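Local coordinates for protein F01G10.3, confirmed by transcript evidence (Caenorhabditis elegans, PDB 3K6J) that probably oxidises 3-hydroxyacyl-CoA with NAD+ as the dehydrogenase part of a multifunctional enzyme, and carries a bound zinc ion, at residues A58-G63 / E136-D141; T366-Y371 / D435-A440; F73-I78 / E113-N118. All coordinates share one frame; numbering follows the deposited sequence.

Contact 1: A58-G63 / E136-D141; sequences AIIGGG and ESVIED
Ser137 N donates to Ile60 O over 2.8 Å, with an N-H...O angle of 156°, and this bond ties the end of strand 56-60 to the end of its parallel neighbour, strand 133-136. The donor comes in nearly head-on to the carbonyl, while Ser137 CB lies 3.6 Å from Ile60 O. This is the close-fitting part of the contact. Ile60 and Glu136 form a parallel bridge and share one face of the sheet, the one covered by helix 142-153, where Leu152 meets Ile60 and Leu148 meets Glu136. A branched aliphatic chain suits the place of Ile60 on this covered face. Val138 lies alongside Ile60 at the partly exposed border, pointing the same way; Ile60 chi1 of -51° turns CG2 beside its own carbonyl, and Ile60 CG2 comes 4.2 Å from Val138 CG1. The buried carboxylate of Glu136 is well provided for: Val138 N donates to Glu136 OE2 at 2.7 Å, from the anti side and 34° out of the carboxylate plane, and OE2 also pairs with Lys145, while OE1 bonds Thr164. That hold probably helps to fix the turn in which the chain leaves the strand.

Beyond the strand ends the segments part. Gly61 meets the other segment through CA, 4.2 Å from Ser137 O, and glycine suits both the positive phi of this turn and the close approach to that oxygen. Further on, exposed Gly63 reaches the other segment through water 1, which accepts from Gly63 N at 3.2 Å and donates to Ser137 O at 3.1 Å. The join is thus made mostly by backbone and water where the strands diverge. Gly61 and Gly63 fit a GxGxxG loop, so small, bare residues here are consistent with the dinucleotide site expected of a Rossmann domain.

Contact 2: T366-Y371 / D435-A440; sequences TVNEGY and DALKTA
Tyr371 OH is hydrogen-bonded to Trp395 NE1, while the ring that carries it lies on helix 435-440. Tyr371 is the main side chain of the contact. Its CG stands anti to its own carbonyl carbon (chi1 -81°), which sends the ring across to the short helix. There CD2 packs 3.6 Å from Ala436 O, which lies oblique to the ring and accepts the helical bond from Ala440 N. Leu437 CA sits over one face of the Tyr371 ring, a CH-pi contact 4.1 Å from the centroid and 22° off the normal, displaced toward the rim.

The side chains of Tyr371 and Leu437 cross at about a right angle, with Leu437 CG 3.7 Å from Tyr371 CD1. Leu437 continues along helix 366-371 and lays CD1 3.9 Å from Asn368 CB, the two side chains again meeting nearly square. Two alanines suit the remaining places, being small enough to let the ring lie close to the helix backbone: Ala436 CB is 4.0 Å from Tyr371 CD2, and Ala440 CB approaches the phenol end, 3.9 Å from Tyr371 CE2. A tyrosine fits because its ring fills this apolar site while its hydroxyl keeps a polar partner.

The segment axes run at 100° and approach to 8.7 Å, a nearly perpendicular crossing. Helix 435-440, close to the C-terminus, is laid in this way across helix 355-375, where Glu375 also takes the amide of Ala436. Helix 412-424 meets the Leu437 side chain through Ala415 and Leu418, and helix 355-375 also packs against helix 234-253 through Thr366 and Glu369.

Contact 3: F73-I78 / E113-N118; sequences FGLAGI and EKINAN
Leu75 and Ile115 are the apolar pair of this helix-to-helix contact, and their side chains pass at a slant. Ile115 CG1 lies 4.0 Å from Leu75 CB and slightly nearer, 3.8 Å, to Leu75 N. Leu75 CB leaves the backbone away from the other helix, yet both CB and CD1 touch Ile115 CG1. What lets the helices come this close is Gly74, whose CA is 4.5 Å from Ile115 CA; glycine, with no side chain, allows the backbones to meet beside Ile115 CG2.

Lys114 lies along the exposed border of the contact. With CG opposite the backbone N (chi1 -160°) and the chain extended up to its last torsion, the methylenes reach along the end of helix 64-75, with Lys114 CD 3.2 Å from Leu75 O. The ammonium of Lys114, NZ, comes to rest 3.4 Å from Gly77 CA. A long flexible side chain suits this border, as its aliphatic part can cover the backbone while its charge stays at the surface.

Asn118 points toward the C-terminal end of helix 64-75. Asn118 CB touches two carbonyl oxygens, 3.6 Å from Gly74 O and 3.7 Å from Ile78 O, and its amide is set against Gly77. The amide makes no sound hydrogen bond across the contact.

Helix 109-116 leads into the edge strand 119-122, and a backbone bond of Asn118 with Thr80 marks where this strand and strand 79-83 begin side by side. Gly77, at positive phi, closes helix 64-75 in a Schellman motif, with Ile78 N bonded to Phe73 O at 3.3 Å; glycine suits this left-handed conformation. The chain then turns into strand 79-83, completing the first beta-alpha-beta crossover of the Rossmann fold.

Contacts 1 and 3 belong to the same NAD-binding Rossmann domain: contact 3 is nested within the chain loop that contact 1 closes, and the two meet where Ile59 packs on Phe73, strand 56-60 against helix 64-75. Contact 1 joins strand ends in the sheet through a backbone bond and a water, whereas contact 3 joins helix ends at the sheet margin by close van der Waals fit round glycines, partly at the surface. Contact 2 stands apart, about 38 Å from contact 1 between centres and on the opposite side of the chain's centre. It is the buried one, an all-helical crossing ruled by an aromatic ring, leucine and alanines.

Contact 1: A58-G63 / E136-D141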
loop_
_atom_site.group_PDB
_atom_site.type_symbol
_atom_site.label_atom_id
_atom_site.label_comp_id
_atom_site.label_asym_id
_atom_site.label_seq_id
_atom_site.Cartn_x
_atom_site.Cartn_y
_atom_site.Cartn_z
ATOM N N ALA A 58 -7.328 -20.969 2.240
ATOM C CA ALA A 58 -6.060 -21.438 2.729
ATOM C C ALA A 58 -4.980 -20.470 2.310
ATOM O O ALA A 58 -4.995 -19.948 1.207
ATOM C CB ALA A 58 -5.728 -22.893 2.250
ATOM N N ILE A 59 -4.082 -20.198 3.234
ATOM C CA ILE A 59 -2.961 -19.318 3.010
ATOM C C ILE A 59 -1.728 -20.195 3.253
ATOM O O ILE A 59 -1.558 -20.754 4.355
ATOM C CB ILE A 59 -2.943 -18.138 4.006
ATOM C CG1 ILE A 59 -4.244 -17.279 3.940
ATOM C CG2 ILE A 59 -1.657 -17.322 3.824
ATOM C CD1 ILE A 59 -4.415 -16.431 2.663
ATOM N N ILE A 60 -0.883 -20.333 2.234
ATOM C CA ILE A 60 0.274 -21.203 2.368
ATOM C C ILE A 60 1.497 -20.368 2.654
ATOM O O ILE A 60 1.843 -19.455 1.876
ATOM C CB ILE A 60 0.457 -22.098 1.119
ATOM C CG1 ILE A 60 -0.856 -22.810 0.791
ATOM C CG2 ILE A 60 1.560 -23.146 1.343
ATOM C CD1 ILE A 60 -0.850 -23.479 -0.588
ATOM N N GLY A 61 2.131 -20.646 3.794
ATOM C CA GLY A 61 3.314 -19.895 4.221
ATOM C C GLY A 61 3.041 -19.042 5.448
ATOM O O GLY A 61 2.082 -18.249 5.459
ATOM N N GLY A 62 3.893 -19.177 6.475
ATOM C CA GLY A 62 3.716 -18.454 7.743
ATOM C C GLY A 62 4.618 -17.247 7.997
ATOM O O GLY A 62 4.861 -16.858 9.156
ATOM N N GLY A 63 5.136 -16.661 6.924
ATOM C CA GLY A 63 5.774 -15.341 6.987
ATOM C C GLY A 63 4.800 -14.206 7.319
ATOM O O GLY A 63 3.617 -14.420 7.577
ATOM N N GLU A 136 -0.861 -18.654 -2.056
ATOM C CA GLU A 136 0.515 -18.999 -1.741
ATOM C C GLU A 136 1.299 -17.714 -1.395
ATOM O O GLU A 136 1.275 -16.728 -2.124
ATOM C CB GLU A 136 1.094 -19.721 -2.971
ATOM C CG GLU A 136 2.569 -19.876 -3.059
ATOM C CD GLU A 136 3.275 -18.634 -3.450
ATOM O OE1 GLU A 136 2.853 -17.909 -4.385
ATOM O OE2 GLU A 136 4.268 -18.361 -2.790
ATOM N N SER A 137 1.997 -17.750 -0.277
ATOM C CA SER A 137 2.881 -16.685 0.139
ATOM C C SER A 137 4.222 -17.274 0.626
ATOM O O SER A 137 4.742 -16.878 1.690
ATOM C CB SER A 137 2.234 -15.945 1.311
ATOM O OG SER A 137 2.914 -14.721 1.512
ATOM N N VAL A 138 4.752 -18.240 -0.120
ATOM C CA VAL A 138 6.061 -18.846 0.198
ATOM C C VAL A 138 7.237 -18.044 -0.369
ATOM O O VAL A 138 7.035 -17.002 -1.052
ATOM C CB VAL A 138 6.157 -20.344 -0.202
ATOM C CG1 VAL A 138 5.082 -21.128 0.479
ATOM C CG2 VAL A 138 6.087 -20.538 -1.747
ATOM N N ILE A 139 8.458 -18.519 -0.087
ATOM C CA ILE A 139 9.685 -17.898 -0.621
ATOM C C ILE A 139 9.673 -17.864 -2.144
ATOM O O ILE A 139 9.017 -18.693 -2.794
ATOM C CB ILE A 139 10.992 -18.623 -0.176
ATOM C CG1 ILE A 139 10.917 -20.146 -0.477
ATOM C CG2 ILE A 139 11.300 -18.297 1.296
ATOM C CD1 ILE A 139 12.314 -20.857 -0.617
ATOM N N GLU A 140 10.393 -16.888 -2.692
ATOM C CA GLU A 140 10.458 -16.646 -4.130
ATOM C C GLU A 140 11.326 -17.682 -4.872
ATOM O O GLU A 140 12.406 -17.364 -5.360
ATOM C CB GLU A 140 10.956 -15.211 -4.394
ATOM C CG GLU A 140 10.073 -14.100 -3.733
ATOM C CD GLU A 140 8.764 -13.784 -4.493
ATOM O OE1 GLU A 140 8.043 -14.707 -4.936
ATOM O OE2 GLU A 140 8.458 -12.577 -4.637
ATOM N N ASP A 141 10.813 -18.903 -4.983
ATOM C CA ASP A 141 11.491 -20.014 -5.636
ATOM C C ASP A 141 10.494 -20.508 -6.655
ATOM O O ASP A 141 9.442 -21.064 -6.307
ATOM C CB ASP A 141 11.831 -21.114 -4.609
ATOM C CG ASP A 141 12.587 -22.328 -5.215
ATOM O OD1 ASP A 141 12.328 -22.740 -6.364
ATOM O OD2 ASP A 141 13.434 -22.923 -4.491
HETATM O O HOH W 1 6.551 -17.389 4.139
#

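Contact 2: T366-Y371 / D435-A440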
loop_
_atom_site.group_PDB
_atom_site.type_symbol
_atom_site.label_atom_id
_atom_site.label_comp_id
_atom_site.label_asym_id
_atom_site.label_seq_id
_atom_site.Cartn_x
_atom_site.Cartn_y
_atom_site.Cartn_z
ATOM N N THR A 366 2.832 15.629 -6.014
ATOM C CA THR A 366 2.531 14.206 -5.991
ATOM C C THR A 366 1.500 13.880 -7.062
ATOM O O THR A 366 1.673 12.897 -7.837
ATOM C CB THR A 366 2.076 13.789 -4.603
ATOM O OG1 THR A 366 3.090 14.167 -3.674
ATOM C CG2 THR A 366 1.844 12.286 -4.522
ATOM N N VAL A 367 0.463 14.714 -7.156
ATOM C CA VAL A 367 -0.535 14.554 -8.215
ATOM C C VAL A 367 0.125 14.562 -9.608
ATOM O O VAL A 367 -0.170 13.720 -10.466
ATOM C CB VAL A 367 -1.660 15.613 -8.140
ATOM C CG1 VAL A 367 -2.583 15.524 -9.387
ATOM C CG2 VAL A 367 -2.464 15.453 -6.858
ATOM N N ASN A 368 1.049 15.510 -9.797
ATOM C CA ASN A 368 1.759 15.659 -11.058
ATOM C C ASN A 368 2.585 14.421 -11.413
ATOM O O ASN A 368 2.576 14.001 -12.561
ATOM C CB ASN A 368 2.629 16.939 -11.040
ATOM C CG ASN A 368 3.348 17.158 -12.358
ATOM O OD1 ASN A 368 4.571 17.085 -12.427
ATOM N ND2 ASN A 368 2.585 17.361 -13.420
ATOM N N GLU A 369 3.298 13.851 -10.434
ATOM C CA GLU A 369 4.021 12.589 -10.609
ATOM C C GLU A 369 3.111 11.407 -11.009
ATOM O O GLU A 369 3.480 10.574 -11.840
ATOM C CB GLU A 369 4.821 12.231 -9.347
ATOM C CG GLU A 369 5.575 10.898 -9.450
ATOM C CD GLU A 369 6.681 10.924 -10.522
ATOM O OE1 GLU A 369 7.165 9.842 -10.902
ATOM O OE2 GLU A 369 7.060 12.013 -11.008
ATOM N N GLY A 370 1.918 11.336 -10.444
ATOM C CA GLY A 370 0.946 10.358 -10.919
ATOM C C GLY A 370 0.707 10.487 -12.416
ATOM O O GLY A 370 0.704 9.491 -13.142
ATOM N N TYR A 371 0.497 11.721 -12.890
ATOM C CA TYR A 371 0.263 11.936 -14.332
ATOM C C TYR A 371 1.497 11.578 -15.150
ATOM O O TYR A 371 1.401 11.037 -16.233
ATOM C CB TYR A 371 -0.232 13.353 -14.593
ATOM C CG TYR A 371 -1.705 13.454 -14.313
ATOM C CD1 TYR A 371 -2.183 14.028 -13.141
ATOM C CD2 TYR A 371 -2.615 12.932 -15.202
ATOM C CE1 TYR A 371 -3.546 14.093 -12.896
ATOM C CE2 TYR A 371 -3.968 12.991 -14.967
ATOM C CZ TYR A 371 -4.429 13.558 -13.821
ATOM O OH TYR A 371 -5.791 13.596 -13.621
ATOM N N ASP A 435 2.510 16.605 -19.484
ATOM C CA ASP A 435 1.542 16.732 -20.579
ATOM C C ASP A 435 0.208 16.066 -20.276
ATOM O O ASP A 435 -0.835 16.623 -20.610
ATOM C CB ASP A 435 2.114 16.191 -21.901
ATOM C CG ASP A 435 3.240 17.069 -22.465
ATOM O OD1 ASP A 435 3.264 18.279 -22.173
ATOM O OD2 ASP A 435 4.112 16.552 -23.199
ATOM N N ALA A 436 0.222 14.890 -19.635
ATOM C CA ALA A 436 -1.040 14.193 -19.288
ATOM C C ALA A 436 -1.871 14.975 -18.266
ATOM O O ALA A 436 -3.099 14.883 -18.245
ATOM C CB ALA A 436 -0.770 12.767 -18.784
ATOM N N LEU A 437 -1.199 15.739 -17.414
ATOM C CA LEU A 437 -1.916 16.588 -16.458
ATOM C C LEU A 437 -2.592 17.745 -17.203
ATOM O O LEU A 437 -3.803 17.948 -17.050
ATOM C CB LEU A 437 -0.994 17.110 -15.339
ATOM C CG LEU A 437 -1.694 17.622 -14.066
ATOM C CD1 LEU A 437 -0.702 17.761 -12.908
ATOM C CD2 LEU A 437 -2.403 18.943 -14.292
ATOM N N LYS A 438 -1.791 18.479 -17.997
ATOM C CA LYS A 438 -2.271 19.539 -18.927
ATOM C C LYS A 438 -3.445 19.025 -19.751
ATOM O O LYS A 438 -4.483 19.693 -19.843
ATOM C CB LYS A 438 -1.156 20.000 -19.886
ATOM C CG LYS A 438 -0.077 20.894 -19.286
ATOM C CD LYS A 438 1.294 20.553 -19.873
ATOM C CE LYS A 438 1.605 21.322 -21.159
ATOM N NZ LYS A 438 2.606 22.401 -20.892
ATOM N N THR A 439 -3.276 17.822 -20.314
ATOM C CA THR A 439 -4.325 17.150 -21.095
ATOM C C THR A 439 -5.616 16.955 -20.311
ATOM O O THR A 439 -6.669 17.398 -20.749
ATOM C CB THR A 439 -3.840 15.808 -21.704
ATOM O OG1 THR A 439 -2.982 16.089 -22.814
ATOM C CG2 THR A 439 -5.031 14.931 -22.177
ATOM N N ALA A 440 -5.534 16.313 -19.151
ATOM C CA ALA A 440 -6.721 16.094 -18.322
ATOM C C ALA A 440 -7.356 17.410 -17.824
ATOM O O ALA A 440 -8.562 17.473 -17.630
ATOM C CB ALA A 440 -6.388 15.185 -17.158
#

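Contact 3: F73-I78 / E113-N118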
loop_
_atom_site.group_PDB
_atom_site.type_symbol
_atom_site.label_atom_id
_atom_site.label_comp_id
_atom_site.label_asym_id
_atom_site.label_seq_id
_atom_site.Cartn_x
_atom_site.Cartn_y
_atom_site.Cartn_z
ATOM N N PHE A 73 -8.741 -12.816 6.631
ATOM C CA PHE A 73 -9.829 -13.751 6.334
ATOM C C PHE A 73 -10.514 -14.279 7.618
ATOM O O PHE A 73 -11.727 -14.419 7.667
ATOM C CB PHE A 73 -9.341 -14.914 5.452
ATOM C CG PHE A 73 -9.189 -14.549 4.012
ATOM C CD1 PHE A 73 -10.303 -14.526 3.164
ATOM C CD2 PHE A 73 -7.936 -14.212 3.494
ATOM C CE1 PHE A 73 -10.175 -14.177 1.831
ATOM C CE2 PHE A 73 -7.781 -13.872 2.135
ATOM C CZ PHE A 73 -8.897 -13.864 1.303
ATOM N N GLY A 74 -9.717 -14.572 8.637
ATOM C CA GLY A 74 -10.244 -15.073 9.887
ATOM C C GLY A 74 -11.127 -14.055 10.595
ATOM O O GLY A 74 -12.148 -14.418 11.169
ATOM N N LEU A 75 -10.737 -12.781 10.532
ATOM C CA LEU A 75 -11.469 -11.686 11.175
ATOM C C LEU A 75 -12.871 -11.562 10.583
ATOM O O LEU A 75 -13.801 -11.136 11.256
ATOM C CB LEU A 75 -10.689 -10.376 11.008
ATOM C CG LEU A 75 -11.137 -9.093 11.749
ATOM C CD1 LEU A 75 -11.210 -9.278 13.280
ATOM C CD2 LEU A 75 -10.201 -7.910 11.430
ATOM N N ALA A 76 -13.013 -11.947 9.319
ATOM C CA ALA A 76 -14.286 -11.851 8.631
ATOM C C ALA A 76 -15.219 -13.041 8.917
ATOM O O ALA A 76 -16.317 -13.089 8.398
ATOM C CB ALA A 76 -14.053 -11.723 7.143
ATOM N N GLY A 77 -14.769 -14.004 9.716
ATOM C CA GLY A 77 -15.545 -15.223 9.982
ATOM C C GLY A 77 -15.428 -16.307 8.922
ATOM O O GLY A 77 -16.294 -17.183 8.805
ATOM N N ILE A 78 -14.371 -16.254 8.120
ATOM C CA ILE A 78 -14.173 -17.269 7.100
ATOM C C ILE A 78 -13.164 -18.289 7.621
ATOM O O ILE A 78 -12.076 -17.910 8.095
ATOM C CB ILE A 78 -13.722 -16.644 5.732
ATOM C CG1 ILE A 78 -14.844 -15.761 5.162
ATOM C CG2 ILE A 78 -13.320 -17.737 4.718
ATOM C CD1 ILE A 78 -14.370 -14.705 4.180
ATOM N N GLU A 113 -10.304 -13.018 19.337
ATOM C CA GLU A 113 -11.179 -14.130 19.650
ATOM C C GLU A 113 -11.840 -14.650 18.376
ATOM O O GLU A 113 -11.861 -15.861 18.129
ATOM C CB GLU A 113 -12.241 -13.683 20.665
ATOM C CG GLU A 113 -13.020 -14.818 21.341
ATOM C CD GLU A 113 -14.032 -14.301 22.372
ATOM O OE1 GLU A 113 -15.212 -14.708 22.331
ATOM O OE2 GLU A 113 -13.658 -13.470 23.223
ATOM N N LYS A 114 -12.371 -13.733 17.564
ATOM C CA LYS A 114 -13.018 -14.097 16.294
ATOM C C LYS A 114 -12.024 -14.734 15.293
ATOM O O LYS A 114 -12.351 -15.723 14.648
ATOM C CB LYS A 114 -13.694 -12.877 15.677
ATOM C CG LYS A 114 -14.761 -13.191 14.653
ATOM C CD LYS A 114 -15.229 -11.895 14.029
ATOM C CE LYS A 114 -16.577 -12.024 13.349
ATOM N NZ LYS A 114 -16.678 -13.237 12.523
ATOM N N ILE A 115 -10.826 -14.166 15.174
ATOM C CA ILE A 115 -9.777 -14.743 14.321
ATOM C C ILE A 115 -9.493 -16.187 14.744
ATOM O O ILE A 115 -9.583 -17.093 13.925
ATOM C CB ILE A 115 -8.469 -13.906 14.340
ATOM C CG1 ILE A 115 -8.729 -12.515 13.757
ATOM C CG2 ILE A 115 -7.358 -14.605 13.557
ATOM C CD1 ILE A 115 -7.633 -11.504 14.036
ATOM N N ASN A 116 -9.159 -16.387 16.021
ATOM C CA ASN A 116 -8.870 -17.715 16.582
ATOM C C ASN A 116 -9.961 -18.785 16.436
ATOM O O ASN A 116 -9.660 -19.963 16.300
ATOM C CB ASN A 116 -8.412 -17.597 18.039
ATOM C CG ASN A 116 -7.039 -16.942 18.160
ATOM O OD1 ASN A 116 -6.255 -16.956 17.216
ATOM N ND2 ASN A 116 -6.748 -16.358 19.315
ATOM N N ALA A 117 -11.221 -18.369 16.438
ATOM C CA ALA A 117 -12.324 -19.297 16.253
ATOM C C ALA A 117 -12.449 -19.739 14.782
ATOM O O ALA A 117 -13.226 -20.656 14.463
ATOM C CB ALA A 117 -13.614 -18.649 16.711
ATOM N N ASN A 118 -11.710 -19.057 13.900
ATOM C CA ASN A 118 -11.792 -19.274 12.462
ATOM C C ASN A 118 -10.478 -19.725 11.840
ATOM O O ASN A 118 -10.465 -20.265 10.745
ATOM C CB ASN A 118 -12.267 -18.001 11.764
ATOM C CG ASN A 118 -13.709 -17.711 12.030
ATOM O OD1 ASN A 118 -14.039 -16.834 12.830
ATOM N ND2 ASN A 118 -14.588 -18.446 11.368
#